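Local atomic coordinates of NOL1/NOP2/sun family protein (PDB entry 3M4X), a protein that probably methylates cytosines of ribosomal RNA, as a bacterial member of the NOL1/NOP2/sun family that joins a methyltransferase domain to a PUA-like RNA-binding domain. Residues A[382-395]-A[425-437]. Residues are numbered along the deposited sequence; the frame is centred on the assembly and turned at random.
Sequences FEPSYALALATKKI and WVLLVLDKIPVGF
Pro-384 is wedged between two aromatic rings, Trp-425 and Phe-437, where the edge strand and short helix of the pre-PUA region pack against the beta hairpin 426-437 of the RNA-binding PUA-like domain. The rigid proline suits this slot: its CD lies over the centre of the six-membered ring of Trp-425, while CB makes a CH-pi contact over one face of Phe-437, 3.7 Å from the ring centroid. Phe-437 is also met at its edge, where Ser-385 O lies in the ring plane, 3.2 Å from Phe-437 CD1; Phe-333 of helix 324-336 also touches it. Ser-385 itself turns to the helix as its N-cap, OG accepting from Leu-388 N at 3.1 Å and also hydrogen-bonded to His-373 O.

Next to the proline, helix 386-390 runs roughly antiparallel (154°) to strand 433-437, their axes 6.8 Å apart at closest approach. Such closeness needs small residues: Ala-389 CB sits 3.5 Å from Gly-436 CA, and at the backbone angles of Gly-436 any side chain would strike the carbonyl oxygen of the preceding residue. Leu-427, its CG anti to the backbone N (chi1 -178°), sends CD1 to Ala-389 CB and CD2 toward the methyl of Thr-392. Alongside, Tyr-386 brings its ring edge to Val-435 O, and Gln-83 NE2 is hydrogen-bonded to both that oxygen and Tyr-386 OH, tying the seam to the N-terminal part of the chain.

Packing thins toward the hairpin's type II' turn, where Lys-432 is exposed and Ile-395, in loop, is partly exposed. The ethyl arm of Ile-395, extended through CG1 to CD1 (chi2 180°), still spans the wider backbone gap: its CD1 meets Val-429 CG2 tip to tip at 3.6 Å and lies 3.7 Å from Pro-434 CG.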
ATOM      1  N   PHE A 382      29.518   9.422  -1.840  1.00 68.19           N
ATOM      2  CA  PHE A 382      28.077   9.239  -1.727  1.00 61.16           C
ATOM      3  C   PHE A 382      27.576   8.331  -2.849  1.00 57.86           C
ATOM      4  O   PHE A 382      27.935   8.519  -4.009  1.00 56.42           O
ATOM      5  CB  PHE A 382      27.345  10.577  -1.786  1.00 51.88           C
ATOM      6  CG  PHE A 382      25.849  10.441  -1.891  1.00 48.10           C
ATOM      7  CD1 PHE A 382      25.071  10.311  -0.754  1.00 43.10           C
ATOM      8  CD2 PHE A 382      25.222  10.431  -3.134  1.00 41.15           C
ATOM      9  CE1 PHE A 382      23.687  10.177  -0.858  1.00 46.89           C
ATOM     10  CE2 PHE A 382      23.857  10.309  -3.239  1.00 39.12           C
ATOM     11  CZ  PHE A 382      23.084  10.180  -2.103  1.00 42.60           C
ATOM     12  N   GLU A 383      26.745   7.355  -2.496  1.00 48.28           N
ATOM     13  CA  GLU A 383      26.190   6.442  -3.481  1.00 47.07           C
ATOM     14  C   GLU A 383      24.669   6.551  -3.521  1.00 43.35           C
ATOM     15  O   GLU A 383      24.008   6.378  -2.510  1.00 47.15           O
ATOM     16  CB  GLU A 383      26.628   5.012  -3.181  1.00 49.67           C
ATOM     17  CG  GLU A 383      28.139   4.834  -3.225  1.00 59.28           C
ATOM     18  CD  GLU A 383      28.569   3.375  -3.181  1.00 67.17           C
ATOM     19  OE1 GLU A 383      27.746   2.515  -2.786  1.00 69.83           O
ATOM     20  OE2 GLU A 383      29.733   3.092  -3.543  1.00 68.19           O
ATOM     21  N   PRO A 384      24.117   6.855  -4.699  1.00 40.15           N
ATOM     22  CA  PRO A 384      22.675   7.041  -4.866  1.00 36.85           C
ATOM     23  C   PRO A 384      21.974   5.698  -4.646  1.00 37.98           C
ATOM     24  O   PRO A 384      22.582   4.639  -4.847  1.00 33.10           O
ATOM     25  CB  PRO A 384      22.534   7.462  -6.338  1.00 37.98           C
ATOM     26  CG  PRO A 384      23.933   7.595  -6.869  1.00 42.03           C
ATOM     27  CD  PRO A 384      24.828   6.821  -5.986  1.00 37.79           C
ATOM     28  N   SER A 385      20.704   5.738  -4.259  1.00 33.65           N
ATOM     29  CA  SER A 385      19.997   4.519  -3.879  1.00 38.51           C
ATOM     30  C   SER A 385      19.059   3.981  -4.955  1.00 38.71           C
ATOM     31  O   SER A 385      18.657   4.690  -5.885  1.00 31.30           O
ATOM     32  CB  SER A 385      19.164   4.779  -2.636  1.00 36.79           C
ATOM     33  OG  SER A 385      18.142   5.701  -2.963  1.00 36.86           O
ATOM     34  N   TYR A 386      18.701   2.713  -4.782  1.00 40.18           N
ATOM     35  CA  TYR A 386      17.678   2.047  -5.562  1.00 29.65           C
ATOM     36  C   TYR A 386      16.368   2.812  -5.430  1.00 29.72           C
ATOM     37  O   TYR A 386      15.665   3.035  -6.416  1.00 35.97           O
ATOM     38  CB  TYR A 386      17.529   0.630  -5.030  1.00 32.98           C
ATOM     39  CG  TYR A 386      16.639  -0.298  -5.835  1.00 42.16           C
ATOM     40  CD1 TYR A 386      16.908  -0.571  -7.167  1.00 44.18           C
ATOM     41  CD2 TYR A 386      15.568  -0.948  -5.242  1.00 41.69           C
ATOM     42  CE1 TYR A 386      16.119  -1.436  -7.895  1.00 43.14           C
ATOM     43  CE2 TYR A 386      14.774  -1.822  -5.964  1.00 45.55           C
ATOM     44  CZ  TYR A 386      15.055  -2.061  -7.292  1.00 43.24           C
ATOM     45  OH  TYR A 386      14.271  -2.927  -8.024  1.00 40.98           O
ATOM     46  N   ALA A 387      16.049   3.243  -4.214  1.00 28.70           N
ATOM     47  CA  ALA A 387      14.803   3.963  -3.969  1.00 28.54           C
ATOM     48  C   ALA A 387      14.706   5.205  -4.846  1.00 34.36           C
ATOM     49  O   ALA A 387      13.660   5.480  -5.446  1.00 31.03           O
ATOM     50  CB  ALA A 387      14.664   4.330  -2.483  1.00 24.31           C
ATOM     51  N   LEU A 388      15.797   5.967  -4.908  1.00 34.02           N
ATOM     52  CA  LEU A 388      15.822   7.212  -5.661  1.00 29.87           C
ATOM     53  C   LEU A 388      15.617   6.929  -7.152  1.00 28.81           C
ATOM     54  O   LEU A 388      14.797   7.576  -7.817  1.00 27.00           O
ATOM     55  CB  LEU A 388      17.148   7.955  -5.414  1.00 36.00           C
ATOM     56  CG  LEU A 388      17.399   9.219  -6.242  1.00 34.89           C
ATOM     57  CD1 LEU A 388      16.239  10.175  -6.150  1.00 36.69           C
ATOM     58  CD2 LEU A 388      18.680   9.900  -5.806  1.00 33.40           C
ATOM     59  N   ALA A 389      16.351   5.950  -7.670  1.00 25.27           N
ATOM     60  CA  ALA A 389      16.144   5.495  -9.041  1.00 30.82           C
ATOM     61  C   ALA A 389      14.666   5.233  -9.337  1.00 31.45           C
ATOM     62  O   ALA A 389      14.127   5.738 -10.322  1.00 29.68           O
ATOM     63  CB  ALA A 389      16.977   4.237  -9.328  1.00 30.35           C
ATOM     64  N   LEU A 390      14.021   4.453  -8.476  1.00 28.52           N
ATOM     65  CA  LEU A 390      12.625   4.043  -8.675  1.00 29.85           C
ATOM     66  C   LEU A 390      11.573   5.111  -8.343  1.00 28.47           C
ATOM     67  O   LEU A 390      10.390   4.917  -8.616  1.00 26.25           O
ATOM     68  CB  LEU A 390      12.331   2.753  -7.905  1.00 27.49           C
ATOM     69  CG  LEU A 390      12.630   1.491  -8.733  1.00 36.11           C
ATOM     70  CD1 LEU A 390      14.089   1.445  -9.187  1.00 33.99           C
ATOM     71  CD2 LEU A 390      12.268   0.230  -7.976  1.00 37.32           C
ATOM     72  N   ALA A 391      12.006   6.243  -7.785  1.00 29.26           N
ATOM     73  CA  ALA A 391      11.112   7.390  -7.552  1.00 27.20           C
ATOM     74  C   ALA A 391      11.307   8.487  -8.589  1.00 35.36           C
ATOM     75  O   ALA A 391      10.750   9.579  -8.462  1.00 37.08           O
ATOM     76  CB  ALA A 391      11.326   7.959  -6.162  1.00 22.05           C
ATOM     77  N   THR A 392      12.097   8.207  -9.619  1.00 36.98           N
ATOM     78  CA  THR A 392      12.349   9.207 -10.647  1.00 40.54           C
ATOM     79  C   THR A 392      11.092   9.369 -11.469  1.00 42.48           C
ATOM     80  O   THR A 392      10.518   8.383 -11.914  1.00 43.93           O
ATOM     81  CB  THR A 392      13.480   8.782 -11.610  1.00 40.22           C
ATOM     82  OG1 THR A 392      14.675   8.529 -10.871  1.00 43.22           O
ATOM     83  CG2 THR A 392      13.747   9.882 -12.631  1.00 37.23           C
ATOM     84  N   LYS A 393      10.671  10.608 -11.689  1.00 38.10           N
ATOM     85  CA  LYS A 393       9.503  10.844 -12.523  1.00 47.84           C
ATOM     86  C   LYS A 393       9.843  11.536 -13.845  1.00 42.64           C
ATOM     87  O   LYS A 393       9.136  11.392 -14.827  1.00 45.61           O
ATOM     88  CB  LYS A 393       8.434  11.632 -11.751  1.00 59.05           C
ATOM     89  CG  LYS A 393       8.919  12.246 -10.442  1.00 66.69           C
ATOM     90  CD  LYS A 393       7.813  12.260  -9.393  1.00 72.70           C
ATOM     91  CE  LYS A 393       8.226  13.054  -8.155  1.00 77.74           C
ATOM     92  NZ  LYS A 393       7.126  13.121  -7.146  1.00 79.98           N
ATOM     93  N   LYS A 394      10.935  12.279 -13.858  1.00 41.17           N
ATOM     94  CA  LYS A 394      11.268  13.154 -14.968  1.00 48.05           C
ATOM     95  C   LYS A 394      12.585  12.683 -15.568  1.00 46.35           C
ATOM     96  O   LYS A 394      13.669  12.991 -15.082  1.00 47.56           O
ATOM     97  CB  LYS A 394      11.377  14.604 -14.483  1.00 58.22           C
ATOM     98  CG  LYS A 394      12.428  14.824 -13.372  1.00 73.77           C
ATOM     99  CD  LYS A 394      12.099  14.065 -12.079  1.00 78.22           C
ATOM    100  CE  LYS A 394      13.365  13.627 -11.346  1.00 83.05           C
ATOM    101  NZ  LYS A 394      13.070  12.902 -10.066  1.00 84.07           N
ATOM    102  N   ILE A 395      12.480  11.908 -16.625  1.00 41.09           N
ATOM    103  CA  ILE A 395      13.647  11.242 -17.173  1.00 50.10           C
ATOM    104  C   ILE A 395      14.474  12.153 -18.105  1.00 42.44           C
ATOM    105  O   ILE A 395      15.649  11.904 -18.356  1.00 43.53           O
ATOM    106  CB  ILE A 395      13.208   9.919 -17.832  1.00 51.59           C
ATOM    107  CG1 ILE A 395      13.531   8.750 -16.904  1.00 57.15           C
ATOM    108  CG2 ILE A 395      13.814   9.743 -19.194  1.00 53.05           C
ATOM    109  CD1 ILE A 395      13.122   7.416 -17.473  1.00 66.82           C
ATOM    110  N   TRP A 425      27.610   7.924 -12.274  1.00 39.42           N
ATOM    111  CA  TRP A 425      26.269   7.503 -11.851  1.00 35.86           C
ATOM    112  C   TRP A 425      25.234   7.735 -12.928  1.00 34.02           C
ATOM    113  O   TRP A 425      25.054   8.853 -13.391  1.00 38.30           O
ATOM    114  CB  TRP A 425      25.846   8.225 -10.571  1.00 36.43           C
ATOM    115  CG  TRP A 425      26.701   7.846  -9.440  1.00 38.41           C
ATOM    116  CD1 TRP A 425      27.649   8.618  -8.820  1.00 36.31           C
ATOM    117  CD2 TRP A 425      26.736   6.571  -8.798  1.00 38.67           C
ATOM    118  NE1 TRP A 425      28.258   7.898  -7.821  1.00 36.87           N
ATOM    119  CE2 TRP A 425      27.714   6.638  -7.788  1.00 36.91           C
ATOM    120  CE3 TRP A 425      26.024   5.378  -8.976  1.00 42.91           C
ATOM    121  CZ2 TRP A 425      27.998   5.558  -6.957  1.00 39.60           C
ATOM    122  CZ3 TRP A 425      26.305   4.309  -8.147  1.00 40.19           C
ATOM    123  CH2 TRP A 425      27.286   4.405  -7.155  1.00 44.44           C
ATOM    124  N   VAL A 426      24.556   6.670 -13.338  1.00 33.61           N
ATOM    125  CA  VAL A 426      23.568   6.787 -14.399  1.00 31.22           C
ATOM    126  C   VAL A 426      22.323   6.016 -14.033  1.00 35.16           C
ATOM    127  O   VAL A 426      22.405   4.948 -13.419  1.00 31.63           O
ATOM    128  CB  VAL A 426      24.116   6.280 -15.759  1.00 32.20           C
ATOM    129  CG1 VAL A 426      25.244   7.183 -16.247  1.00 31.45           C
ATOM    130  CG2 VAL A 426      24.585   4.825 -15.658  1.00 23.78           C
ATOM    131  N   LEU A 427      21.171   6.577 -14.389  1.00 37.23           N
ATOM    132  CA  LEU A 427      19.899   5.885 -14.233  1.00 34.68           C
ATOM    133  C   LEU A 427      19.728   4.941 -15.415  1.00 27.89           C
ATOM    134  O   LEU A 427      19.651   5.386 -16.554  1.00 26.93           O
ATOM    135  CB  LEU A 427      18.736   6.889 -14.217  1.00 28.50           C
ATOM    136  CG  LEU A 427      17.340   6.285 -14.000  1.00 32.81           C
ATOM    137  CD1 LEU A 427      17.203   5.730 -12.579  1.00 26.76           C
ATOM    138  CD2 LEU A 427      16.217   7.278 -14.315  1.00 27.11           C
ATOM    139  N   LEU A 428      19.676   3.644 -15.149  1.00 29.64           N
ATOM    140  CA  LEU A 428      19.381   2.673 -16.203  1.00 31.96           C
ATOM    141  C   LEU A 428      17.899   2.730 -16.561  1.00 34.61           C
ATOM    142  O   LEU A 428      17.045   2.684 -15.683  1.00 36.56           O
ATOM    143  CB  LEU A 428      19.783   1.262 -15.767  1.00 31.69           C
ATOM    144  CG  LEU A 428      21.218   1.203 -15.233  1.00 31.86           C
ATOM    145  CD1 LEU A 428      21.695  -0.226 -15.055  1.00 34.64           C
ATOM    146  CD2 LEU A 428      22.170   1.954 -16.139  1.00 28.85           C
ATOM    147  N   VAL A 429      17.598   2.864 -17.849  1.00 37.12           N
ATOM    148  CA  VAL A 429      16.216   3.005 -18.300  1.00 28.04           C
ATOM    149  C   VAL A 429      15.897   2.004 -19.410  1.00 31.48           C
ATOM    150  O   VAL A 429      16.570   1.976 -20.441  1.00 32.80           O
ATOM    151  CB  VAL A 429      15.910   4.444 -18.787  1.00 35.88           C
ATOM    152  CG1 VAL A 429      14.498   4.539 -19.337  1.00 37.20           C
ATOM    153  CG2 VAL A 429      16.102   5.454 -17.660  1.00 40.60           C
ATOM    154  N   LEU A 430      14.872   1.184 -19.183  1.00 27.99           N
ATOM    155  CA  LEU A 430      14.396   0.221 -20.175  1.00 29.98           C
ATOM    156  C   LEU A 430      13.179   0.810 -20.875  1.00 32.50           C
ATOM    157  O   LEU A 430      12.097   0.909 -20.295  1.00 39.19           O
ATOM    158  CB  LEU A 430      14.031  -1.106 -19.498  1.00 32.51           C
ATOM    159  CG  LEU A 430      13.569  -2.319 -20.307  1.00 34.52           C
ATOM    160  CD1 LEU A 430      14.574  -2.711 -21.385  1.00 31.84           C
ATOM    161  CD2 LEU A 430      13.343  -3.483 -19.352  1.00 33.14           C
ATOM    162  N   ASP A 431      13.364   1.198 -22.129  1.00 28.46           N
ATOM    163  CA  ASP A 431      12.343   1.916 -22.886  1.00 32.35           C
ATOM    164  C   ASP A 431      12.065   3.224 -22.165  1.00 40.89           C
ATOM    165  O   ASP A 431      12.763   4.219 -22.394  1.00 40.16           O
ATOM    166  CB  ASP A 431      11.070   1.076 -23.062  1.00 31.11           C
ATOM    167  CG  ASP A 431      10.082   1.700 -24.049  1.00 34.62           C
ATOM    168  OD1 ASP A 431      10.129   2.930 -24.285  1.00 35.07           O
ATOM    169  OD2 ASP A 431       9.250   0.954 -24.603  1.00 37.03           O
ATOM    170  N   LYS A 432      11.074   3.223 -21.272  1.00 36.88           N
ATOM    171  CA  LYS A 432      10.793   4.404 -20.457  1.00 35.15           C
ATOM    172  C   LYS A 432      10.806   4.092 -18.961  1.00 36.55           C
ATOM    173  O   LYS A 432      10.483   4.945 -18.126  1.00 38.16           O
ATOM    174  CB  LYS A 432       9.455   5.025 -20.865  1.00 37.65           C
ATOM    175  CG  LYS A 432       9.492   5.793 -22.182  1.00 39.19           C
ATOM    176  CD  LYS A 432       8.154   6.468 -22.437  1.00 39.46           C
ATOM    177  CE  LYS A 432       8.097   7.031 -23.849  1.00 46.22           C
ATOM    178  NZ  LYS A 432       6.775   7.647 -24.154  1.00 51.51           N
ATOM    179  N   ILE A 433      11.198   2.869 -18.628  1.00 33.89           N
ATOM    180  CA  ILE A 433      11.152   2.397 -17.251  1.00 33.35           C
ATOM    181  C   ILE A 433      12.503   2.533 -16.564  1.00 35.35           C
ATOM    182  O   ILE A 433      13.473   1.885 -16.972  1.00 30.28           O
ATOM    183  CB  ILE A 433      10.791   0.918 -17.186  1.00 30.49           C
ATOM    184  CG1 ILE A 433       9.514   0.632 -17.966  1.00 26.64           C
ATOM    185  CG2 ILE A 433      10.662   0.468 -15.737  1.00 31.63           C
ATOM    186  CD1 ILE A 433       9.282  -0.857 -18.178  1.00 31.79           C
ATOM    187  N   PRO A 434      12.565   3.359 -15.502  1.00 32.76           N
ATOM    188  CA  PRO A 434      13.776   3.447 -14.678  1.00 31.50           C
ATOM    189  C   PRO A 434      13.902   2.179 -13.849  1.00 35.18           C
ATOM    190  O   PRO A 434      13.011   1.876 -13.042  1.00 38.21           O
ATOM    191  CB  PRO A 434      13.504   4.664 -13.763  1.00 25.98           C
ATOM    192  CG  PRO A 434      12.437   5.450 -14.470  1.00 28.78           C
ATOM    193  CD  PRO A 434      11.568   4.372 -15.117  1.00 28.44           C
ATOM    194  N   VAL A 435      14.985   1.436 -14.034  1.00 30.07           N
ATOM    195  CA  VAL A 435      15.098   0.164 -13.339  1.00 28.59           C
ATOM    196  C   VAL A 435      16.120   0.154 -12.217  1.00 33.12           C
ATOM    197  O   VAL A 435      16.221  -0.830 -11.486  1.00 35.70           O
ATOM    198  CB  VAL A 435      15.379  -0.987 -14.314  1.00 31.57           C
ATOM    199  CG1 VAL A 435      14.291  -1.034 -15.364  1.00 26.20           C
ATOM    200  CG2 VAL A 435      16.746  -0.819 -14.979  1.00 33.26           C
ATOM    201  N   GLY A 436      16.870   1.248 -12.065  1.00 31.28           N
ATOM    202  CA  GLY A 436      17.928   1.294 -11.067  1.00 27.70           C
ATOM    203  C   GLY A 436      19.149   2.109 -11.474  1.00 33.88           C
ATOM    204  O   GLY A 436      19.224   2.602 -12.596  1.00 39.68           O
ATOM    205  N   PHE A 437      20.108   2.253 -10.557  1.00 28.22           N
ATOM    206  CA  PHE A 437      21.366   2.928 -10.871  1.00 37.29           C
ATOM    207  C   PHE A 437      22.456   1.973 -11.358  1.00 39.59           C
ATOM    208  O   PHE A 437      22.614   0.870 -10.839  1.00 39.99           O
ATOM    209  CB  PHE A 437      21.903   3.697  -9.657  1.00 38.22           C
ATOM    210  CG  PHE A 437      21.335   5.075  -9.516  1.00 35.30           C
ATOM    211  CD1 PHE A 437      20.416   5.362  -8.521  1.00 30.58           C
ATOM    212  CD2 PHE A 437      21.725   6.090 -10.384  1.00 35.92           C
ATOM    213  CE1 PHE A 437      19.891   6.636  -8.391  1.00 31.26           C
ATOM    214  CE2 PHE A 437      21.206   7.357 -10.266  1.00 35.26           C
ATOM    215  CZ  PHE A 437      20.286   7.636  -9.269  1.00 36.43           C
TER